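Local structure of putative uronate isomerase (Thermotoga maritima, 4NAR) at residues A[155-160]-A[177-182]. The protein probably acts as a lactate racemase or a related enzyme, although its reaction is not established. Sequence-based numbering, arbitrary orientation.
Sequences ESTGFS and DTFHWA. With SO4 (sulfate ion), chain B.
S156 and H180 meet at the edge of the imidazole, where ND1 of H180 gives a weak, bent hydrogen bond to OG of S156 (3.2 Å, N-H...O angle 124°). Water 1 closes the same junction from the backbone side, donating to O of H180 at 2.9 Å and lying 3.1 Å from OG of S156. At the other ring nitrogen, NE2 of H180 donates a much straighter bond to O1 of the sulfate (2.8 Å, 163°), an ion probably taken up from the crystallisation liquor. F179 supplies a face contact: its CG sits between the backbone N and the carbonyl carbon (chi1 88°), which brings CE1 over the centre of the imidazole of H180, 3.6 Å from its plane. The same CE1 touches CG2 of T157 at 3.9 Å, while CB of S156 lies at the edge of the phenyl ring. The other branch of T157, OG1, donates to O of F159, two residues on, from above the carbonyl plane (2.6 Å); N of F159 donates back to O of T157, so the pair braces the loop locally. Further out, N348 touches H180 and shares the sulfate with T72 and W283. The ring of H180 is thus gripped unequally, firmly through NE2 and only loosely through ND1, where a buried loop meets helix 173-186 beside a site occupied here by sulfate.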
loop_
_atom_site.group_PDB
_atom_site.type_symbol
_atom_site.label_atom_id
_atom_site.label_comp_id
_atom_site.label_asym_id
_atom_site.label_seq_id
_atom_site.Cartn_x
_atom_site.Cartn_y
_atom_site.Cartn_z
ATOM N N GLU A 155 -3.883 -2.555 5.504
ATOM C CA GLU A 155 -5.118 -3.336 5.496
ATOM C C GLU A 155 -4.992 -4.723 4.842
ATOM O O GLU A 155 -5.834 -5.597 5.096
ATOM C CB GLU A 155 -6.228 -2.554 4.777
ATOM C CG GLU A 155 -5.980 -2.384 3.265
ATOM C CD GLU A 155 -4.989 -1.240 2.944
ATOM O OE1 GLU A 155 -4.405 -0.637 3.891
ATOM O OE2 GLU A 155 -4.793 -0.929 1.739
ATOM N N SER A 156 -3.975 -4.914 3.994
ATOM C CA SER A 156 -3.795 -6.189 3.281
ATOM C C SER A 156 -2.534 -6.955 3.703
ATOM O O SER A 156 -2.487 -8.181 3.601
ATOM C CB SER A 156 -3.758 -5.997 1.754
ATOM O OG SER A 156 -4.956 -5.416 1.265
ATOM N N THR A 157 -1.509 -6.242 4.156
ATOM C CA THR A 157 -0.245 -6.897 4.496
ATOM C C THR A 157 0.191 -6.720 5.954
ATOM O O THR A 157 1.380 -6.829 6.251
ATOM C CB THR A 157 0.899 -6.400 3.586
ATOM O OG1 THR A 157 1.074 -4.984 3.770
ATOM C CG2 THR A 157 0.576 -6.693 2.118
ATOM N N GLY A 158 -0.764 -6.434 6.847
ATOM C CA GLY A 158 -0.473 -6.161 8.251
ATOM C C GLY A 158 0.266 -4.846 8.407
ATOM O O GLY A 158 -0.221 -3.907 9.046
ATOM N N PHE A 159 1.454 -4.777 7.819
ATOM C CA PHE A 159 2.234 -3.545 7.747
ATOM C C PHE A 159 2.708 -3.402 6.305
ATOM O O PHE A 159 2.783 -4.404 5.590
ATOM C CB PHE A 159 3.453 -3.619 8.686
ATOM C CG PHE A 159 3.106 -3.434 10.146
ATOM C CD1 PHE A 159 3.030 -2.147 10.696
ATOM C CD2 PHE A 159 2.817 -4.539 10.969
ATOM C CE1 PHE A 159 2.686 -1.958 12.047
ATOM C CE2 PHE A 159 2.475 -4.355 12.333
ATOM C CZ PHE A 159 2.407 -3.064 12.867
ATOM N N SER A 160 3.027 -2.179 5.874
ATOM C CA SER A 160 3.671 -1.977 4.569
ATOM C C SER A 160 5.190 -2.010 4.737
ATOM O O SER A 160 5.691 -2.142 5.855
ATOM C CB SER A 160 3.266 -0.642 3.944
ATOM O OG SER A 160 3.594 0.427 4.822
ATOM N N ASP A 177 -3.487 -10.840 -6.773
ATOM C CA ASP A 177 -4.861 -11.282 -6.528
ATOM C C ASP A 177 -4.886 -12.262 -5.355
ATOM O O ASP A 177 -5.737 -12.159 -4.448
ATOM C CB ASP A 177 -5.446 -11.971 -7.768
ATOM C CG ASP A 177 -5.944 -10.975 -8.829
ATOM O OD1 ASP A 177 -5.534 -9.781 -8.814
ATOM O OD2 ASP A 177 -6.751 -11.401 -9.691
ATOM N N THR A 178 -3.934 -13.197 -5.390
ATOM C CA THR A 178 -3.820 -14.268 -4.415
ATOM C C THR A 178 -3.584 -13.738 -3.011
ATOM O O THR A 178 -4.256 -14.174 -2.069
ATOM C CB THR A 178 -2.671 -15.234 -4.776
ATOM O OG1 THR A 178 -2.973 -15.895 -6.010
ATOM C CG2 THR A 178 -2.456 -16.280 -3.673
ATOM N N PHE A 179 -2.644 -12.807 -2.846
ATOM C CA PHE A 179 -2.408 -12.329 -1.486
ATOM C C PHE A 179 -3.556 -11.454 -0.978
ATOM O O PHE A 179 -3.917 -11.521 0.199
ATOM C CB PHE A 179 -1.010 -11.702 -1.285
ATOM C CG PHE A 179 -0.917 -10.223 -1.592
ATOM C CD1 PHE A 179 -1.491 -9.265 -0.753
ATOM C CD2 PHE A 179 -0.167 -9.784 -2.679
ATOM C CE1 PHE A 179 -1.372 -7.908 -1.023
ATOM C CE2 PHE A 179 -0.034 -8.420 -2.951
ATOM C CZ PHE A 179 -0.639 -7.481 -2.121
ATOM N N HIS A 180 -4.130 -10.646 -1.865
ATOM C CA HIS A 180 -5.271 -9.820 -1.480
ATOM C C HIS A 180 -6.449 -10.683 -1.010
ATOM O O HIS A 180 -7.099 -10.369 -0.008
ATOM C CB HIS A 180 -5.692 -8.892 -2.621
ATOM C CG HIS A 180 -4.892 -7.630 -2.696
ATOM N ND1 HIS A 180 -4.941 -6.655 -1.718
ATOM C CD2 HIS A 180 -4.028 -7.173 -3.638
ATOM C CE1 HIS A 180 -4.139 -5.658 -2.048
ATOM N NE2 HIS A 180 -3.574 -5.948 -3.210
ATOM N N TRP A 181 -6.704 -11.782 -1.717
ATOM C CA TRP A 181 -7.800 -12.661 -1.347
ATOM C C TRP A 181 -7.508 -13.426 -0.058
ATOM O O TRP A 181 -8.390 -13.582 0.789
ATOM C CB TRP A 181 -8.118 -13.634 -2.486
ATOM C CG TRP A 181 -9.395 -14.393 -2.262
ATOM C CD1 TRP A 181 -9.527 -15.746 -2.073
ATOM C CD2 TRP A 181 -10.719 -13.846 -2.175
ATOM N NE1 TRP A 181 -10.851 -16.070 -1.883
ATOM C CE2 TRP A 181 -11.612 -14.916 -1.941
ATOM C CE3 TRP A 181 -11.249 -12.549 -2.290
ATOM C CZ2 TRP A 181 -12.994 -14.743 -1.807
ATOM C CZ3 TRP A 181 -12.632 -12.369 -2.154
ATOM C CH2 TRP A 181 -13.484 -13.462 -1.918
ATOM N N ALA A 182 -6.276 -13.924 0.072
ATOM C CA ALA A 182 -5.825 -14.582 1.298
ATOM C C ALA A 182 -6.048 -13.646 2.486
ATOM O O ALA A 182 -6.568 -14.060 3.531
ATOM C CB ALA A 182 -4.339 -14.960 1.191
HETATM S S SO4 B . -2.613 -2.774 -5.196
HETATM O O1 SO4 B . -2.058 -3.896 -4.419
HETATM O O2 SO4 B . -1.514 -2.067 -5.874
HETATM O O3 SO4 B . -3.580 -3.295 -6.173
HETATM O O4 SO4 B . -3.308 -1.842 -4.283
HETATM O O HOH W 1 -7.005 -7.698 1.085
#